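PDB 3L3B: Es1 family protein from Ehrlichia chaffeensis, which is of unproven function but belongs to the DJ-1/PfpI family, has an amidotransferase-like domain and may act in isoprenoid biosynthesis. Local coordinates for residues V157-K169 with V176-G190. Residues are numbered along the deposited sequence; the frame is centred on the assembly and turned at random.
Sequences VCISPAVVVALLK and VTIGEDSNGLIDKMG
Val165 forks between helix 185-189 and the end of strand 175-176, at Val176. Its CB carries two methyls with different partners. Val165 CG1, held anti to the backbone N (chi1 166°), lies against the last helical turn, 3.6 Å from Met189 O and 3.9 Å from Met189 CB. The other methyl packs obliquely on Val176, Val165 CG2 to Val176 CG2 at 3.6 Å. One turn earlier, Pro161 CB sits on the same Val176 methyl, and Pro161 CG lies 3.5 Å from Thr177 O. Ile186 reaches across with its tip, Ile186 CD1 resting 3.6 Å from Ala162 CA and also against Ala162 CB. Met189 O, buried and without a polar partner, faces Val165 CG1 and Lys169 CB, while a water lies within hydrogen-bonding distance of both Lys169 O and Gly190 O. Ahead of helix 185-189, Asp181 OD2 takes Leu185 N through its syn lone pair, and Asp181 OD1 takes Ile186 N from the syn side, 23° out of the carboxylate plane. A Schellman motif at Gly190 closes that helix. The two helices run almost parallel, 18° apart. Helix 160-168 follows strand 154-157 through a type II' turn from Val157 to Ser160, consistent with the nucleophile elbow of the DJ-1/PfpI fold.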
loop_
_atom_site.group_PDB
_atom_site.type_symbol
_atom_site.label_atom_id
_atom_site.label_comp_id
_atom_site.label_asym_id
_atom_site.label_seq_id
_atom_site.Cartn_x
_atom_site.Cartn_y
_atom_site.Cartn_z
ATOM N N VAL B 157 12.849 0.878 8.027
ATOM C CA VAL B 157 11.848 1.897 8.275
ATOM C C VAL B 157 11.060 1.543 9.542
ATOM O O VAL B 157 10.761 0.350 9.838
ATOM C CB VAL B 157 10.876 1.987 7.075
ATOM C CG1 VAL B 157 9.838 3.182 7.247
ATOM C CG2 VAL B 157 11.676 2.064 5.747
ATOM N N CYS B 158 10.770 2.574 10.301
ATOM C CA CYS B 158 9.915 2.496 11.466
ATOM C C CYS B 158 10.526 1.679 12.626
ATOM O O CYS B 158 11.510 2.102 13.186
ATOM C CB CYS B 158 8.546 2.000 11.043
ATOM S SG CYS B 158 7.387 2.474 12.268
ATOM N N ILE B 159 9.968 0.534 12.992
ATOM C CA ILE B 159 10.598 -0.284 14.044
ATOM C C ILE B 159 11.740 -1.160 13.510
ATOM O O ILE B 159 12.586 -1.657 14.279
ATOM C CB ILE B 159 9.556 -1.186 14.735
ATOM C CG1 ILE B 159 10.050 -1.687 16.096
ATOM C CG2 ILE B 159 9.133 -2.359 13.774
ATOM C CD1 ILE B 159 10.433 -0.583 17.147
ATOM N N SER B 160 11.787 -1.351 12.209
ATOM C CA SER B 160 12.795 -2.246 11.619
ATOM C C SER B 160 14.251 -1.895 12.010
ATOM O O SER B 160 15.059 -2.819 12.155
ATOM C CB SER B 160 12.656 -2.314 10.092
ATOM O OG SER B 160 11.391 -2.964 9.788
ATOM N N PRO B 161 14.561 -0.601 12.218
ATOM C CA PRO B 161 15.937 -0.285 12.610
ATOM C C PRO B 161 16.356 -0.948 13.908
ATOM O O PRO B 161 17.520 -1.328 14.037
ATOM C CB PRO B 161 15.940 1.246 12.705
ATOM C CG PRO B 161 14.936 1.692 11.730
ATOM C CD PRO B 161 13.836 0.612 11.773
ATOM N N ALA B 162 15.410 -1.085 14.854
ATOM C CA ALA B 162 15.649 -1.719 16.151
ATOM C C ALA B 162 15.973 -3.182 15.966
ATOM O O ALA B 162 16.910 -3.717 16.592
ATOM C CB ALA B 162 14.383 -1.541 17.110
ATOM N N VAL B 163 15.231 -3.841 15.084
ATOM C CA VAL B 163 15.479 -5.228 14.794
ATOM C C VAL B 163 16.841 -5.450 14.113
ATOM O O VAL B 163 17.531 -6.437 14.427
ATOM C CB VAL B 163 14.402 -5.856 13.947
ATOM C CG1 VAL B 163 14.679 -7.401 13.782
ATOM C CG2 VAL B 163 13.008 -5.593 14.584
ATOM N N VAL B 164 17.212 -4.524 13.217
ATOM C CA VAL B 164 18.502 -4.578 12.545
ATOM C C VAL B 164 19.631 -4.398 13.554
ATOM O O VAL B 164 20.612 -5.130 13.502
ATOM C CB VAL B 164 18.622 -3.544 11.397
ATOM C CG1 VAL B 164 20.098 -3.515 10.839
ATOM C CG2 VAL B 164 17.607 -3.831 10.293
ATOM N N VAL B 165 19.492 -3.425 14.456
ATOM C CA VAL B 165 20.499 -3.202 15.497
ATOM C C VAL B 165 20.718 -4.493 16.272
ATOM O O VAL B 165 21.855 -4.941 16.417
ATOM C CB VAL B 165 20.149 -1.983 16.406
ATOM C CG1 VAL B 165 20.962 -1.939 17.650
ATOM C CG2 VAL B 165 20.274 -0.670 15.574
ATOM N N ALA B 166 19.616 -5.117 16.684
ATOM C CA ALA B 166 19.666 -6.315 17.522
ATOM C C ALA B 166 20.342 -7.490 16.795
ATOM O O ALA B 166 21.230 -8.152 17.317
ATOM C CB ALA B 166 18.221 -6.706 17.970
ATOM N N LEU B 167 19.946 -7.734 15.565
ATOM C CA LEU B 167 20.500 -8.840 14.852
ATOM C C LEU B 167 21.994 -8.625 14.500
ATOM O O LEU B 167 22.692 -9.612 14.299
ATOM C CB LEU B 167 19.653 -9.193 13.622
ATOM C CG LEU B 167 19.719 -8.358 12.342
ATOM C CD1 LEU B 167 20.878 -8.806 11.424
ATOM C CD2 LEU B 167 18.375 -8.398 11.510
ATOM N N LEU B 168 22.452 -7.376 14.408
ATOM C CA LEU B 168 23.889 -7.079 14.154
ATOM C C LEU B 168 24.779 -6.893 15.426
ATOM O O LEU B 168 26.007 -6.789 15.331
ATOM C CB LEU B 168 24.009 -5.879 13.245
ATOM C CG LEU B 168 23.518 -6.068 11.813
ATOM C CD1 LEU B 168 23.523 -4.729 11.048
ATOM C CD2 LEU B 168 24.307 -7.193 11.066
ATOM N N LYS B 169 24.167 -6.866 16.598
ATOM C CA LYS B 169 24.831 -6.362 17.806
ATOM C C LYS B 169 26.085 -7.112 18.237
ATOM O O LYS B 169 26.938 -6.533 18.892
ATOM C CB LYS B 169 23.854 -6.335 18.983
ATOM C CG LYS B 169 23.674 -7.671 19.656
ATOM C CD LYS B 169 22.393 -7.689 20.496
ATOM C CE LYS B 169 22.668 -7.540 21.996
ATOM N NZ LYS B 169 21.453 -8.087 22.734
ATOM N N VAL B 176 21.281 4.260 14.053
ATOM C CA VAL B 176 19.957 4.389 13.370
ATOM C C VAL B 176 19.054 5.405 14.062
ATOM O O VAL B 176 19.315 5.815 15.183
ATOM C CB VAL B 176 19.196 3.043 13.343
ATOM C CG1 VAL B 176 20.004 1.939 12.608
ATOM C CG2 VAL B 176 18.816 2.556 14.764
ATOM N N THR B 177 17.978 5.813 13.381
ATOM C CA THR B 177 16.843 6.507 14.072
ATOM C C THR B 177 15.573 5.632 14.113
ATOM O O THR B 177 15.296 4.847 13.202
ATOM C CB THR B 177 16.480 7.794 13.373
ATOM O OG1 THR B 177 15.583 8.565 14.200
ATOM C CG2 THR B 177 15.768 7.476 12.047
ATOM N N ILE B 178 14.829 5.742 15.212
ATOM C CA ILE B 178 13.411 5.356 15.275
ATOM C C ILE B 178 12.496 6.562 15.597
ATOM O O ILE B 178 11.343 6.388 15.990
ATOM C CB ILE B 178 13.179 4.183 16.241
ATOM C CG1 ILE B 178 13.576 4.538 17.678
ATOM C CG2 ILE B 178 13.969 2.979 15.702
ATOM C CD1 ILE B 178 13.180 3.530 18.699
ATOM N N GLY B 179 13.013 7.761 15.350
ATOM C CA GLY B 179 12.289 9.021 15.617
ATOM C C GLY B 179 12.821 9.619 16.892
ATOM O O GLY B 179 13.763 10.395 16.868
ATOM N N GLU B 180 12.223 9.215 18.002
ATOM C CA GLU B 180 12.648 9.589 19.329
ATOM C C GLU B 180 12.715 8.269 20.086
ATOM O O GLU B 180 11.917 7.396 19.845
ATOM C CB GLU B 180 11.613 10.538 19.980
ATOM N N ASP B 181 13.653 8.123 21.004
ATOM C CA ASP B 181 13.810 6.864 21.736
ATOM C C ASP B 181 13.992 7.213 23.228
ATOM O O ASP B 181 15.052 6.994 23.802
ATOM C CB ASP B 181 15.004 6.092 21.121
ATOM C CG ASP B 181 15.281 4.737 21.785
ATOM O OD1 ASP B 181 16.410 4.221 21.637
ATOM O OD2 ASP B 181 14.422 4.181 22.477
ATOM N N SER B 182 12.953 7.776 23.859
ATOM C CA SER B 182 13.034 8.137 25.275
ATOM C C SER B 182 13.298 6.925 26.176
ATOM O O SER B 182 13.824 7.089 27.247
ATOM C CB SER B 182 11.778 8.883 25.775
ATOM O OG SER B 182 10.618 8.076 25.689
ATOM N N ASN B 183 12.906 5.726 25.741
ATOM C CA ASN B 183 13.103 4.511 26.549
ATOM C C ASN B 183 14.509 3.884 26.439
ATOM O O ASN B 183 14.841 2.987 27.216
ATOM C CB ASN B 183 12.044 3.475 26.169
ATOM C CG ASN B 183 10.612 3.991 26.390
ATOM O OD1 ASN B 183 9.842 4.091 25.455
ATOM N ND2 ASN B 183 10.283 4.345 27.616
ATOM N N GLY B 184 15.321 4.356 25.490
ATOM C CA GLY B 184 16.703 3.841 25.322
ATOM C C GLY B 184 16.737 2.449 24.702
ATOM O O GLY B 184 17.627 1.654 25.013
ATOM N N LEU B 185 15.773 2.171 23.820
ATOM C CA LEU B 185 15.674 0.876 23.150
ATOM C C LEU B 185 16.925 0.545 22.302
ATOM O O LEU B 185 17.453 -0.557 22.398
ATOM C CB LEU B 185 14.435 0.810 22.277
ATOM C CG LEU B 185 14.156 -0.484 21.512
ATOM C CD1 LEU B 185 14.150 -1.680 22.455
ATOM C CD2 LEU B 185 12.845 -0.372 20.716
ATOM N N ILE B 186 17.378 1.495 21.489
ATOM C CA ILE B 186 18.458 1.215 20.543
ATOM C C ILE B 186 19.736 0.966 21.372
ATOM O O ILE B 186 20.452 0.007 21.132
ATOM C CB ILE B 186 18.640 2.360 19.489
ATOM C CG1 ILE B 186 17.407 2.500 18.568
ATOM C CG2 ILE B 186 19.944 2.189 18.675
ATOM C CD1 ILE B 186 16.941 1.232 17.822
ATOM N N ASP B 187 19.978 1.803 22.370
ATOM C CA ASP B 187 21.128 1.623 23.259
ATOM C C ASP B 187 21.090 0.207 23.882
ATOM O O ASP B 187 22.089 -0.521 23.833
ATOM C CB ASP B 187 21.199 2.739 24.323
ATOM C CG ASP B 187 22.278 2.499 25.356
ATOM O OD1 ASP B 187 21.942 1.949 26.429
ATOM O OD2 ASP B 187 23.460 2.845 25.096
ATOM N N LYS B 188 19.951 -0.174 24.447
ATOM C CA LYS B 188 19.774 -1.512 25.027
ATOM C C LYS B 188 19.966 -2.646 24.005
ATOM O O LYS B 188 20.410 -3.729 24.350
ATOM C CB LYS B 188 18.373 -1.640 25.657
ATOM N N MET B 189 19.638 -2.394 22.750
ATOM C CA MET B 189 19.745 -3.428 21.720
ATOM C C MET B 189 21.172 -3.510 21.157
ATOM O O MET B 189 21.458 -4.363 20.331
ATOM C CB MET B 189 18.763 -3.147 20.573
ATOM C CG MET B 189 17.237 -3.353 20.820
ATOM S SD MET B 189 16.777 -4.969 21.456
ATOM C CE MET B 189 17.096 -4.742 23.203
ATOM N N GLY B 190 22.029 -2.582 21.557
ATOM C CA GLY B 190 23.456 -2.612 21.220
ATOM C C GLY B 190 23.895 -1.650 20.132
ATOM O O GLY B 190 24.990 -1.797 19.577
HETATM O O HOH W 1 26.875 -3.545 19.689
#